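Local coordinates for protein mandelate racemase/muconate lactonizing enzyme/Enolase superfamily (Rhodobacter sphaeroides, PDB 2HZG) that belongs to the enolase superfamily, with an N-terminal capping domain and a modified TIM barrel, and binds a sodium ion through three acidic side chains, at residues W41-A46 with S308-S313; L49-A54 with L96-H101; Q74-P79 with W111-R116; S129-K134 with I354-A359; A138-G143 with P331-Q336. One frame throughout, in Å; residues are numbered along the deposited sequence. Where two conformers were deposited one is given.

Interaction 1: W41-A46 with S308-S313; sequences WGECEA and SHLALS
Glu43 and Ser308 join the two domains of an enolase-superfamily fold: Glu43 lies on strand 38-44 of the three-stranded sheet of the N-terminal domain, and Ser308 stands at the N-cap of helix 309-316 in the barrel domain. The axes of the strand and the helix come within 8.1 Å of each other and are nearly perpendicular, at 96°. The side chain of Glu43 bridges the gap because it is stretched out, with CG anti to the backbone N (chi1 -178°) and CD continuing the same line. Its carboxylate thus arrives at the start of the helix, where OE1 accepts a short bond from Ser308 OG, 2.6 Å away, on its syn lone pair, the side that faces OE2.

Ser308 keeps its hydroxyl between its own N and carbonyl carbon (chi1 75°), which directs OG back over the first turn. There OG also accepts the capping bond from Ala311 N; the hydroxyl therefore donates to the glutamate and accepts from the helix N-H. The positive end of the helix dipole would be expected to favour the charged form of Glu43.

Beside this polar link, Leu310 reaches toward the strand. Its CD2 rests 3.9 Å from Gly42 C and 4.3 Å from Trp41 CB, while the Trp41 indole leads away to meet Phe11. Ala311 CB lies beside the carboxylate, 4.1 Å from Glu43 CD. The second oxygen is held through water: a molecule donates to Glu43 OE2 at 2.6 Å and accepts a weak bond from Ser308 N.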
# COMPACT_ATOMS: atom_id res chain seq x y z
N TRP A 41 -4.93 1.18 -24.42
CA TRP A 41 -5.24 2.15 -23.39
C TRP A 41 -5.64 1.46 -22.12
O TRP A 41 -6.26 0.38 -22.14
CB TRP A 41 -6.43 3.03 -23.81
CG TRP A 41 -6.10 4.08 -24.78
CD1 TRP A 41 -6.16 3.98 -26.16
CD2 TRP A 41 -5.70 5.43 -24.49
NE1 TRP A 41 -5.81 5.19 -26.73
CE2 TRP A 41 -5.52 6.09 -25.74
CE3 TRP A 41 -5.47 6.15 -23.31
CZ2 TRP A 41 -5.14 7.43 -25.83
CZ3 TRP A 41 -5.08 7.49 -23.40
CH2 TRP A 41 -4.91 8.11 -24.66
N GLY A 42 -5.31 2.10 -21.01
CA GLY A 42 -5.75 1.65 -19.70
C GLY A 42 -6.01 2.85 -18.79
O GLY A 42 -5.73 3.99 -19.16
N GLU A 43 -6.54 2.58 -17.61
CA GLU A 43 -6.88 3.62 -16.65
C GLU A 43 -6.46 3.16 -15.24
O GLU A 43 -6.77 2.04 -14.82
CB GLU A 43 -8.38 3.91 -16.72
CG GLU A 43 -8.88 5.03 -15.78
CD GLU A 43 -10.37 5.33 -15.98
OE1 GLU A 43 -10.87 5.09 -17.11
OE2 GLU A 43 -11.03 5.79 -15.02
N CYS A 44 -5.74 4.03 -14.53
CA CYS A 44 -5.39 3.77 -13.13
C CYS A 44 -6.47 4.38 -12.25
O CYS A 44 -6.81 5.55 -12.40
CB CYS A 44 -4.05 4.44 -12.78
SG CYS A 44 -2.67 3.98 -13.82
N GLU A 45 -7.01 3.59 -11.33
CA GLU A 45 -7.96 4.15 -10.37
C GLU A 45 -7.17 4.55 -9.13
O GLU A 45 -7.08 3.82 -8.14
CB GLU A 45 -9.11 3.16 -10.04
CG GLU A 45 -10.14 3.71 -9.04
CD GLU A 45 -10.69 5.12 -9.36
OE1 GLU A 45 -10.70 5.54 -10.54
OE2 GLU A 45 -11.13 5.82 -8.41
N ALA A 46 -6.57 5.73 -9.20
CA ALA A 46 -5.49 6.07 -8.30
C ALA A 46 -5.31 7.56 -8.36
O ALA A 46 -5.79 8.21 -9.30
CB ALA A 46 -4.20 5.39 -8.78
N SER A 308 -15.23 5.40 -15.63
CA SER A 308 -15.52 5.35 -17.08
C SER A 308 -15.92 3.94 -17.57
O SER A 308 -15.79 2.95 -16.86
CB SER A 308 -14.30 5.81 -17.88
OG SER A 308 -13.30 4.78 -17.87
N HIS A 309 -16.38 3.84 -18.81
CA HIS A 309 -16.62 2.51 -19.37
C HIS A 309 -15.34 1.79 -19.75
O HIS A 309 -15.35 0.59 -19.88
CB HIS A 309 -17.61 2.54 -20.53
CG HIS A 309 -19.03 2.68 -20.09
ND1 HIS A 309 -20.08 2.10 -20.76
CD2 HIS A 309 -19.57 3.31 -19.02
CE1 HIS A 309 -21.21 2.37 -20.13
NE2 HIS A 309 -20.93 3.11 -19.08
N LEU A 310 -14.23 2.51 -19.91
CA LEU A 310 -12.94 1.83 -20.08
C LEU A 310 -12.59 1.01 -18.82
O LEU A 310 -12.21 -0.15 -18.91
CB LEU A 310 -11.82 2.82 -20.43
CG LEU A 310 -10.42 2.22 -20.64
CD1 LEU A 310 -10.39 1.29 -21.87
CD2 LEU A 310 -9.35 3.34 -20.72
N ALA A 311 -12.73 1.65 -17.66
CA ALA A 311 -12.60 0.99 -16.34
C ALA A 311 -13.62 -0.13 -16.19
O ALA A 311 -13.28 -1.21 -15.71
CB ALA A 311 -12.74 2.02 -15.21
N LEU A 312 -14.87 0.14 -16.59
CA LEU A 312 -15.93 -0.89 -16.52
C LEU A 312 -15.56 -2.12 -17.33
O LEU A 312 -15.62 -3.23 -16.84
CB LEU A 312 -17.29 -0.34 -16.99
CG LEU A 312 -18.49 -1.32 -16.99
CD1 LEU A 312 -18.74 -1.99 -15.60
CD2 LEU A 312 -19.74 -0.56 -17.47
N SER A 313 -15.19 -1.90 -18.60
CA SER A 313 -14.81 -2.99 -19.46
C SER A 313 -13.69 -3.78 -18.81
O SER A 313 -13.77 -5.01 -18.74
CB SER A 313 -14.36 -2.46 -20.83
OG SER A 313 -13.65 -3.50 -21.48
O HOH W 1 -13.01 7.51 -15.24

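Interaction 2: L49-A54 with L96-H101; sequences LPSIAA and LLQAPH
Gln98 lies against the flank of helix 48-56, its side chain running from Ala54 past Pro50 to Ser51. CG stands anti to the backbone N (chi1 -170°) and the chain then bends at chi2 (72°), which turns the amide along the helix instead of straight into it. As a result each part of the side chain has its own neighbour. Gln98 CB meets the methyl of Ala54 at 3.9 Å, CG sits 3.5 Å from Pro50 O, and CD passes 3.8 Å from Pro50 CB. At the far end Gln98 NE2 donates to Ser51 OG over 3.0 Å, with an N-H...O angle of 157° and the hydroxyl close to the amide plane.

Leu96, the first residue of the type I turn Leu96 to Ala99, also meets Ala54. It has two conformers, and the placing of its methyls is less certain; in the one modelled here CD1 packs on Ala54 CB at 3.8 Å and CD2 lies 3.5 Å from Ala54 O. The Ala54 methyl then points into the notch between Leu96 CD1 and Gln98 CB, and the turn leading into helix 99-118 lies close against helix 48-56 within the N-terminal domain.

The polar ends continue beyond the pair. Ser51 OG is also bonded to Ala47 O, and Gln98 OE1 accepts from the backbone N of Gln98 of the second subunit, whose Leu97 packs on this Gln98. Both ends of the buried amide thus have partners, NE2 within the subunit and OE1 across the dimer interface, which would fix the choice between its two flipped orientations and tie the helix packing to dimer contact.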
# COMPACT_ATOMS: atom_id res chain seq x y z
N LEU A 49 -1.11 12.21 -9.82
CA LEU A 49 0.24 12.73 -9.73
C LEU A 49 1.21 11.77 -9.01
O LEU A 49 2.32 11.57 -9.49
CB LEU A 49 0.29 14.15 -9.15
CG LEU A 49 1.68 14.79 -8.99
CD1 LEU A 49 2.26 15.15 -10.36
CD2 LEU A 49 1.58 16.04 -8.12
N PRO A 50 0.83 11.21 -7.84
CA PRO A 50 1.69 10.20 -7.21
C PRO A 50 1.95 9.01 -8.12
O PRO A 50 3.06 8.46 -8.11
CB PRO A 50 0.87 9.76 -5.99
CG PRO A 50 0.07 10.97 -5.63
CD PRO A 50 -0.35 11.51 -7.00
N SER A 51 0.95 8.60 -8.91
CA SER A 51 1.13 7.53 -9.88
C SER A 51 2.11 7.92 -10.98
O SER A 51 3.02 7.15 -11.28
CB SER A 51 -0.21 7.09 -10.49
OG SER A 51 -1.08 6.64 -9.47
N ILE A 52 1.94 9.11 -11.57
CA ILE A 52 2.91 9.60 -12.56
C ILE A 52 4.32 9.65 -11.94
O ILE A 52 5.29 9.23 -12.58
CB ILE A 52 2.54 11.02 -13.11
CG1 ILE A 52 1.28 10.96 -14.00
CG2 ILE A 52 3.73 11.62 -13.87
CD1 ILE A 52 0.59 12.36 -14.17
N ALA A 53 4.42 10.16 -10.71
CA ALA A 53 5.71 10.17 -9.99
C ALA A 53 6.32 8.78 -9.84
O ALA A 53 7.52 8.61 -10.06
CB ALA A 53 5.59 10.88 -8.64
N ALA A 54 5.50 7.77 -9.51
CA ALA A 54 5.94 6.37 -9.48
C ALA A 54 6.48 5.89 -10.83
O ALA A 54 7.41 5.10 -10.90
CB ALA A 54 4.80 5.42 -8.95
N LEU A 96 8.51 0.87 -3.73
CA LEU A 96 7.78 2.03 -4.21
C LEU A 96 6.30 1.72 -3.98
O LEU A 96 5.66 1.02 -4.78
CB LEU A 96 8.14 2.30 -5.68
CG LEU A 96 7.36 3.28 -6.57
CD1 LEU A 96 6.75 4.44 -5.79
CD2 LEU A 96 8.23 3.76 -7.74
N LEU A 97 5.77 2.20 -2.85
CA LEU A 97 4.43 1.79 -2.40
C LEU A 97 3.34 2.04 -3.45
O LEU A 97 2.46 1.20 -3.65
CB LEU A 97 4.08 2.46 -1.05
CG LEU A 97 2.73 2.13 -0.39
CD1 LEU A 97 2.49 0.63 -0.27
CD2 LEU A 97 2.61 2.85 1.02
N GLN A 98 3.42 3.18 -4.14
CA GLN A 98 2.44 3.57 -5.17
C GLN A 98 2.44 2.64 -6.40
O GLN A 98 1.46 2.65 -7.17
CB GLN A 98 2.71 5.01 -5.64
CG GLN A 98 1.62 5.64 -6.54
CD GLN A 98 0.34 6.00 -5.79
OE1 GLN A 98 0.34 6.09 -4.57
NE2 GLN A 98 -0.75 6.21 -6.51
N ALA A 99 3.49 1.84 -6.58
CA ALA A 99 3.68 1.11 -7.85
C ALA A 99 2.45 0.34 -8.41
O ALA A 99 2.16 0.47 -9.59
CB ALA A 99 4.91 0.20 -7.81
N PRO A 100 1.74 -0.46 -7.58
CA PRO A 100 0.63 -1.27 -8.12
C PRO A 100 -0.46 -0.42 -8.80
O PRO A 100 -1.08 -0.90 -9.74
CB PRO A 100 0.03 -1.92 -6.86
CG PRO A 100 1.08 -1.87 -5.86
CD PRO A 100 1.93 -0.70 -6.14
N HIS A 101 -0.67 0.80 -8.32
CA HIS A 101 -1.71 1.68 -8.87
C HIS A 101 -1.30 2.18 -10.25
O HIS A 101 -2.12 2.21 -11.17
CB HIS A 101 -1.98 2.83 -7.90
CG HIS A 101 -2.96 2.48 -6.83
ND1 HIS A 101 -3.57 3.44 -6.03
CD2 HIS A 101 -3.47 1.29 -6.44
CE1 HIS A 101 -4.40 2.84 -5.19
NE2 HIS A 101 -4.36 1.54 -5.42

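Interaction 3: Q74-P79 with W111-R116; sequences QRLDGP and WDLLGR
Leu114 is the knob of this contact, projecting from helix 99-118 into the bend made by Leu76, Gly78 and Pro79. Its two methyls enter different parts of the bend. CD1 reaches the backbone, 3.4 Å from Gly78 C and 3.7 Å from Pro79 N, while CD2 is 4.0 Å from Leu76 CG. The first of these methyls thus lies against the extended main chain of Gly78.

Leu76 supplies the reciprocal bump. With CG anti to the backbone N (chi1 -174°), it reaches toward the helix and spreads its methyls over two successive residues: CD1 meets Leu114 CD1 at 3.9 Å, and CD2 meets Leu113 CD2 at 4.1 Å. Both pairs of leucine side chains cross obliquely. Further along, Pro79 packs against the six-membered ring of Trp111, with CB 4.0 Å from CZ3. The proline ring also touches Leu114 CD1, between the two meeting places.

No hydrogen bond links the two segments; fit between apolar surfaces holds them. The indole N-H of Trp111 is bonded to Glu107, and Leu113 also touches Val33 and Ala35 of strand 27-35. Trp111 and Leu114 both meet Ile82 of helix 79-92 and Leu125 of helix 122-125. The loop before helix 79-92 is thereby packed against helix 99-118, with the leucines buried and Pro79 at the margin, in the N-terminal alpha/beta capping domain, a three-stranded antiparallel sheet packed with helices, as is typical of the enolase superfamily.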
# COMPACT_ATOMS: atom_id res chain seq x y z
N GLN A 74 10.47 -3.05 -23.11
CA GLN A 74 10.16 -4.46 -22.87
C GLN A 74 9.50 -5.17 -24.05
O GLN A 74 8.67 -4.57 -24.74
CB GLN A 74 9.29 -4.61 -21.61
CG GLN A 74 10.10 -4.28 -20.34
CD GLN A 74 11.13 -5.37 -20.06
OE1 GLN A 74 10.87 -6.54 -20.31
NE2 GLN A 74 12.31 -4.99 -19.57
N ARG A 75 9.87 -6.43 -24.27
CA ARG A 75 9.28 -7.23 -25.34
C ARG A 75 7.86 -7.60 -24.98
O ARG A 75 7.57 -7.96 -23.83
CB ARG A 75 10.09 -8.51 -25.61
CG ARG A 75 11.50 -8.25 -26.09
CD ARG A 75 12.18 -9.54 -26.65
NE ARG A 75 13.35 -9.17 -27.43
CZ ARG A 75 13.29 -8.77 -28.71
NH1 ARG A 75 12.12 -8.71 -29.34
NH2 ARG A 75 14.41 -8.43 -29.35
N LEU A 76 6.97 -7.51 -25.97
CA LEU A 76 5.57 -7.79 -25.79
C LEU A 76 5.08 -8.63 -26.96
O LEU A 76 4.42 -8.13 -27.90
CB LEU A 76 4.77 -6.48 -25.64
CG LEU A 76 3.28 -6.55 -25.29
CD1 LEU A 76 3.05 -7.09 -23.87
CD2 LEU A 76 2.63 -5.18 -25.46
N ASP A 77 5.43 -9.92 -26.89
CA ASP A 77 5.16 -10.91 -27.94
C ASP A 77 3.91 -11.75 -27.69
O ASP A 77 3.59 -12.62 -28.51
CB ASP A 77 6.35 -11.86 -28.07
CG ASP A 77 7.56 -11.21 -28.71
OD1 ASP A 77 7.35 -10.39 -29.64
OD2 ASP A 77 8.70 -11.51 -28.29
N GLY A 78 3.23 -11.52 -26.56
CA GLY A 78 2.04 -12.28 -26.22
C GLY A 78 1.68 -12.12 -24.75
O GLY A 78 2.42 -11.49 -24.01
N PRO A 79 0.53 -12.69 -24.34
CA PRO A 79 0.03 -12.57 -22.97
C PRO A 79 1.05 -12.88 -21.88
O PRO A 79 1.06 -12.21 -20.86
CB PRO A 79 -1.13 -13.58 -22.95
CG PRO A 79 -1.65 -13.54 -24.33
CD PRO A 79 -0.40 -13.47 -25.18
N TRP A 111 -3.16 -5.64 -22.26
CA TRP A 111 -4.25 -6.49 -22.72
C TRP A 111 -5.04 -5.87 -23.87
O TRP A 111 -5.36 -6.56 -24.83
CB TRP A 111 -5.19 -6.83 -21.58
CG TRP A 111 -4.54 -7.72 -20.54
CD1 TRP A 111 -4.08 -7.33 -19.33
CD2 TRP A 111 -4.28 -9.11 -20.65
NE1 TRP A 111 -3.56 -8.41 -18.66
CE2 TRP A 111 -3.66 -9.52 -19.46
CE3 TRP A 111 -4.52 -10.08 -21.66
CZ2 TRP A 111 -3.27 -10.84 -19.23
CZ3 TRP A 111 -4.13 -11.38 -21.43
CH2 TRP A 111 -3.52 -11.76 -20.22
N ASP A 112 -5.34 -4.57 -23.74
CA ASP A 112 -5.99 -3.82 -24.80
C ASP A 112 -5.15 -3.84 -26.10
O ASP A 112 -5.67 -4.17 -27.17
CB ASP A 112 -6.27 -2.38 -24.34
CG ASP A 112 -7.23 -1.63 -25.28
OD1 ASP A 112 -8.24 -2.25 -25.74
OD2 ASP A 112 -6.99 -0.44 -25.57
N LEU A 113 -3.85 -3.52 -25.98
CA LEU A 113 -2.93 -3.50 -27.12
C LEU A 113 -2.85 -4.88 -27.78
O LEU A 113 -3.05 -5.01 -28.98
CB LEU A 113 -1.52 -3.05 -26.67
CG LEU A 113 -0.43 -2.68 -27.70
CD1 LEU A 113 0.68 -1.85 -27.04
CD2 LEU A 113 0.16 -3.89 -28.43
N LEU A 114 -2.56 -5.91 -27.00
CA LEU A 114 -2.47 -7.25 -27.60
C LEU A 114 -3.81 -7.69 -28.20
O LEU A 114 -3.82 -8.31 -29.25
CB LEU A 114 -1.91 -8.29 -26.61
CG LEU A 114 -0.41 -8.12 -26.30
CD1 LEU A 114 0.06 -9.19 -25.29
CD2 LEU A 114 0.45 -8.21 -27.54
N GLY A 115 -4.92 -7.38 -27.52
CA GLY A 115 -6.23 -7.73 -28.05
C GLY A 115 -6.54 -7.04 -29.36
O GLY A 115 -7.02 -7.66 -30.30
N ARG A 116 -6.23 -5.75 -29.43
CA ARG A 116 -6.40 -4.98 -30.66
C ARG A 116 -5.51 -5.50 -31.79
O ARG A 116 -5.96 -5.62 -32.93
CB ARG A 116 -6.17 -3.49 -30.40
CG ARG A 116 -7.32 -2.86 -29.58
CD ARG A 116 -6.86 -1.60 -28.85
NE ARG A 116 -6.32 -0.62 -29.79
CZ ARG A 116 -7.05 0.34 -30.36
NH1 ARG A 116 -8.34 0.45 -30.07
NH2 ARG A 116 -6.48 1.18 -31.23

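Interaction 4: S129-K134 with I354-A359; sequences SASHGK and IRAPEA
Backbone bonds pair Lys134 with Ile354 as a single antiparallel hydrogen-bonded bridge: Lys134 N donates to Ile354 O at 2.7 Å, and Ile354 N returns a bond to Lys134 O at 2.9 Å.

Side chains extend the link to Ser131. Its OG, anti to the backbone N, donates to a lone pair of Ala356 O at 2.7 Å. Arg355 curls back through a bend at chi3 (66°), bringing NH1 within 2.9 Å of Ser131 O; this bond is rather bent, at 140°, and the oxygen lies 24° out of the guanidinium plane. Over one face of that group lies Gly133 N. Arg355 NH2 has a second partner in a salt bridge to Asp349.

Two waters bridge the segments. One donates to Ser131 OG and His132 O and accepts from Ala356 N; the other accepts from Ser131 N and donates to Glu358 OE1, at 2.8 Å, on the more exposed end.

The bridge lies just before strand 135-141, the first of the barrel. Ile354 packs on Leu312 of helix 309-316 and on Cys328 and Tyr330 of strand 327-331, while Ser131, Ala356 and Glu358 touch Trp123 of helix 122-125.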
# COMPACT_ATOMS: atom_id res chain seq x y z
N SER A 129 -13.75 -18.61 -22.56
CA SER A 129 -14.28 -19.05 -23.86
C SER A 129 -15.48 -18.21 -24.30
O SER A 129 -15.85 -18.22 -25.48
CB SER A 129 -14.66 -20.55 -23.82
OG SER A 129 -15.82 -20.78 -23.04
N ALA A 130 -16.07 -17.49 -23.35
CA ALA A 130 -17.26 -16.69 -23.61
C ALA A 130 -17.29 -15.48 -22.67
O ALA A 130 -16.65 -15.50 -21.61
CB ALA A 130 -18.52 -17.55 -23.43
N SER A 131 -18.02 -14.44 -23.09
CA SER A 131 -18.34 -13.29 -22.25
C SER A 131 -19.85 -13.28 -21.97
O SER A 131 -20.67 -12.99 -22.85
CB SER A 131 -17.91 -11.99 -22.90
OG SER A 131 -18.30 -10.87 -22.13
N HIS A 132 -20.19 -13.60 -20.73
CA HIS A 132 -21.58 -13.78 -20.32
C HIS A 132 -22.22 -12.49 -19.84
O HIS A 132 -21.54 -11.60 -19.29
CB HIS A 132 -21.66 -14.86 -19.23
CG HIS A 132 -21.19 -16.21 -19.68
ND1 HIS A 132 -21.91 -16.98 -20.58
CD2 HIS A 132 -20.09 -16.93 -19.36
CE1 HIS A 132 -21.26 -18.11 -20.80
NE2 HIS A 132 -20.16 -18.11 -20.06
N GLY A 133 -23.54 -12.40 -20.02
CA GLY A 133 -24.31 -11.25 -19.59
C GLY A 133 -24.32 -11.07 -18.09
O GLY A 133 -24.46 -12.03 -17.32
N LYS A 134 -24.11 -9.83 -17.68
CA LYS A 134 -24.16 -9.46 -16.27
C LYS A 134 -25.31 -8.50 -16.05
O LYS A 134 -25.58 -7.64 -16.88
CB LYS A 134 -22.85 -8.79 -15.82
CG LYS A 134 -21.58 -9.53 -16.25
CD LYS A 134 -21.40 -10.82 -15.46
CE LYS A 134 -20.12 -11.51 -15.86
NZ LYS A 134 -20.16 -12.90 -15.38
N ILE A 354 -25.35 -6.52 -19.54
CA ILE A 354 -24.15 -5.99 -20.16
C ILE A 354 -23.00 -6.98 -20.04
O ILE A 354 -23.06 -7.92 -19.25
CB ILE A 354 -23.73 -4.60 -19.57
CG1 ILE A 354 -23.42 -4.71 -18.05
CG2 ILE A 354 -24.77 -3.49 -19.92
CD1 ILE A 354 -22.62 -3.48 -17.51
N ARG A 355 -21.94 -6.77 -20.79
CA ARG A 355 -20.87 -7.76 -20.77
C ARG A 355 -19.55 -7.14 -21.16
O ARG A 355 -19.52 -6.06 -21.76
CB ARG A 355 -21.21 -8.98 -21.65
CG ARG A 355 -21.20 -8.73 -23.17
CD ARG A 355 -21.87 -9.89 -23.88
NE ARG A 355 -23.30 -9.93 -23.55
CZ ARG A 355 -24.00 -11.03 -23.35
NH1 ARG A 355 -23.41 -12.22 -23.44
NH2 ARG A 355 -25.30 -10.94 -23.05
N ALA A 356 -18.47 -7.80 -20.75
CA ALA A 356 -17.14 -7.50 -21.24
C ALA A 356 -17.24 -7.54 -22.77
O ALA A 356 -17.68 -8.57 -23.34
CB ALA A 356 -16.14 -8.52 -20.71
N PRO A 357 -16.91 -6.42 -23.44
CA PRO A 357 -17.14 -6.33 -24.88
C PRO A 357 -16.60 -7.50 -25.70
O PRO A 357 -15.52 -8.03 -25.44
CB PRO A 357 -16.43 -5.02 -25.25
CG PRO A 357 -16.59 -4.18 -24.00
CD PRO A 357 -16.38 -5.16 -22.89
N GLU A 358 -17.39 -7.90 -26.69
CA GLU A 358 -16.96 -8.93 -27.62
C GLU A 358 -15.86 -8.38 -28.57
O GLU A 358 -15.00 -9.12 -29.05
CB GLU A 358 -18.19 -9.60 -28.30
CG GLU A 358 -18.53 -10.97 -27.63
CD GLU A 358 -20.01 -11.21 -27.29
OE1 GLU A 358 -20.31 -12.21 -26.59
OE2 GLU A 358 -20.89 -10.42 -27.70
N ALA A 359 -15.83 -7.06 -28.72
CA ALA A 359 -14.83 -6.39 -29.53
C ALA A 359 -13.37 -6.54 -29.00
O ALA A 359 -13.16 -6.92 -27.84
CB ALA A 359 -15.21 -4.94 -29.66
O HOH W 2 -19.04 -10.57 -19.41
O HOH W 3 -19.22 -14.64 -25.77

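Interaction 5: A138-G143 with P331-Q336; sequences ASLLFG and PAAPQQ
Ala138 and Leu140 close on Ala332 from positions on either side of Ser139 in strand 135-141, and the three make the tight part of the contact. The methyls of Ala138 and Ala332 approach to 3.6 Å between their CB atoms. Leu140 CG stands anti to the carbonyl carbon (chi1 -65°), which lets CD2 swing in beside them, 3.7 Å from Ala332 CB. The same CD2 lies 3.8 Å from Ala333 CB, so a single leucine methyl serves both alanines.

Between these side chains the backbones are joined by one direct bond, Ala332 N to Ser139 O. At 3.3 Å it is long, although its N-H points almost straight at the oxygen (168°); the donor is tilted from the carbonyl plane. Ser139 and Pro331 pair in parallel here, where the first and last strands of the eight-stranded barrel, 135-141 and 327-331, run side by side. In the TIM barrel such pairing of the first with the eighth strand closes the cylinder. Ser139 and Pro331 have their side chains on the same face of the sheet, and Ser139 OG is bonded to Glu329 of the last strand.

From Ala333 on the chains diverge and the contact loosens. Ala333 N is no longer within bonding distance of the strand, and a water takes up the gap, donating to Ser139 O at 2.7 Å and accepting from Ala333 N at 2.9 Å. Ser139 O is thus gripped twice, by an amide and by water. Ala333 is exposed to solvent even as its methyl touches Leu140, and Gln335 beyond it turns to Ser25 and Asp23 instead.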
# COMPACT_ATOMS: atom_id res chain seq x y z
N ALA A 138 -27.29 -0.29 -10.26
CA ALA A 138 -27.00 1.12 -10.34
C ALA A 138 -26.19 1.53 -9.13
O ALA A 138 -26.65 1.36 -7.99
CB ALA A 138 -28.32 1.95 -10.44
N SER A 139 -24.99 2.05 -9.35
CA SER A 139 -24.12 2.37 -8.25
C SER A 139 -24.09 3.87 -8.01
O SER A 139 -23.65 4.62 -8.87
CB SER A 139 -22.70 1.80 -8.45
OG SER A 139 -22.02 1.81 -7.21
N LEU A 140 -24.55 4.27 -6.83
CA LEU A 140 -24.87 5.66 -6.56
C LEU A 140 -24.33 6.11 -5.21
O LEU A 140 -24.00 5.29 -4.37
CB LEU A 140 -26.41 5.85 -6.57
CG LEU A 140 -27.10 5.62 -7.92
CD1 LEU A 140 -28.62 5.58 -7.74
CD2 LEU A 140 -26.70 6.73 -8.89
N LEU A 141 -24.28 7.41 -4.98
CA LEU A 141 -23.96 7.89 -3.64
C LEU A 141 -25.25 8.20 -2.88
O LEU A 141 -26.23 8.67 -3.45
CB LEU A 141 -23.06 9.11 -3.72
CG LEU A 141 -21.70 8.89 -4.41
CD1 LEU A 141 -20.98 10.19 -4.55
CD2 LEU A 141 -20.82 7.84 -3.70
N PHE A 142 -25.25 7.92 -1.58
CA PHE A 142 -26.29 8.45 -0.71
C PHE A 142 -26.40 9.97 -0.86
O PHE A 142 -25.39 10.67 -0.88
CB PHE A 142 -25.97 8.14 0.77
CG PHE A 142 -26.34 6.75 1.19
CD1 PHE A 142 -27.68 6.40 1.37
CD2 PHE A 142 -25.34 5.79 1.42
CE1 PHE A 142 -28.04 5.12 1.76
CE2 PHE A 142 -25.69 4.51 1.82
CZ PHE A 142 -27.05 4.17 1.99
N GLY A 143 -27.64 10.47 -0.97
CA GLY A 143 -27.91 11.90 -0.92
C GLY A 143 -27.61 12.44 0.47
O GLY A 143 -27.50 11.67 1.43
N PRO A 331 -21.65 2.23 -12.80
CA PRO A 331 -21.73 3.61 -12.30
C PRO A 331 -22.90 4.35 -12.95
O PRO A 331 -22.87 4.65 -14.14
CB PRO A 331 -20.40 4.25 -12.73
CG PRO A 331 -19.84 3.39 -13.74
CD PRO A 331 -20.50 2.03 -13.71
N ALA A 332 -23.93 4.65 -12.15
CA ALA A 332 -25.17 5.20 -12.68
C ALA A 332 -25.23 6.73 -12.71
O ALA A 332 -26.04 7.31 -13.42
CB ALA A 332 -26.37 4.61 -11.92
N ALA A 333 -24.35 7.41 -11.96
CA ALA A 333 -24.29 8.87 -12.01
C ALA A 333 -22.84 9.39 -12.08
O ALA A 333 -22.46 10.26 -11.29
CB ALA A 333 -25.05 9.51 -10.81
N PRO A 334 -22.04 8.89 -13.05
CA PRO A 334 -20.65 9.33 -13.05
C PRO A 334 -20.50 10.80 -13.48
O PRO A 334 -21.38 11.34 -14.18
CB PRO A 334 -19.97 8.38 -14.06
CG PRO A 334 -21.05 7.96 -14.98
CD PRO A 334 -22.34 7.97 -14.18
N GLN A 335 -19.41 11.44 -13.06
CA GLN A 335 -19.06 12.76 -13.58
C GLN A 335 -18.90 12.70 -15.10
O GLN A 335 -18.61 11.66 -15.67
CB GLN A 335 -17.77 13.31 -12.96
CG GLN A 335 -17.83 13.48 -11.45
CD GLN A 335 -18.98 14.34 -10.99
OE1 GLN A 335 -19.35 15.32 -11.65
NE2 GLN A 335 -19.56 13.99 -9.86
N GLN A 336 -19.11 13.85 -15.74
CA GLN A 336 -19.02 13.95 -17.19
C GLN A 336 -17.68 13.44 -17.72
O GLN A 336 -17.63 12.87 -18.81
CB GLN A 336 -19.23 15.40 -17.66
CG GLN A 336 -19.52 15.48 -19.18
CD GLN A 336 -20.82 14.80 -19.53
OE1 GLN A 336 -21.83 14.99 -18.84
NE2 GLN A 336 -20.82 14.01 -20.59
O HOH W 4 -22.34 6.71 -10.04

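Interaction 1 joins the capping domain to the barrel and touches interactions 2, 3 and 4: Cys44 SG packs 3.2 Å from His101 O, Trp41 N probably bonds Asp112 OD2 at 2.9 Å, and Ser313 OG lies 3.5 Å from Pro357 CD. Interactions 2 and 3 share helix 99-118, their centres about 22 Å apart. Segment 129-134 runs into strand 135-141, which carries segment 138-143, and interaction 5 falls within the span of chain that interaction 4 closes; their centres are about 23 Å apart. The side chain of Ser139 in interaction 5 is about 6 Å from a bound sodium ion, while those of Ala311 and His101 are each about 13 Å from one.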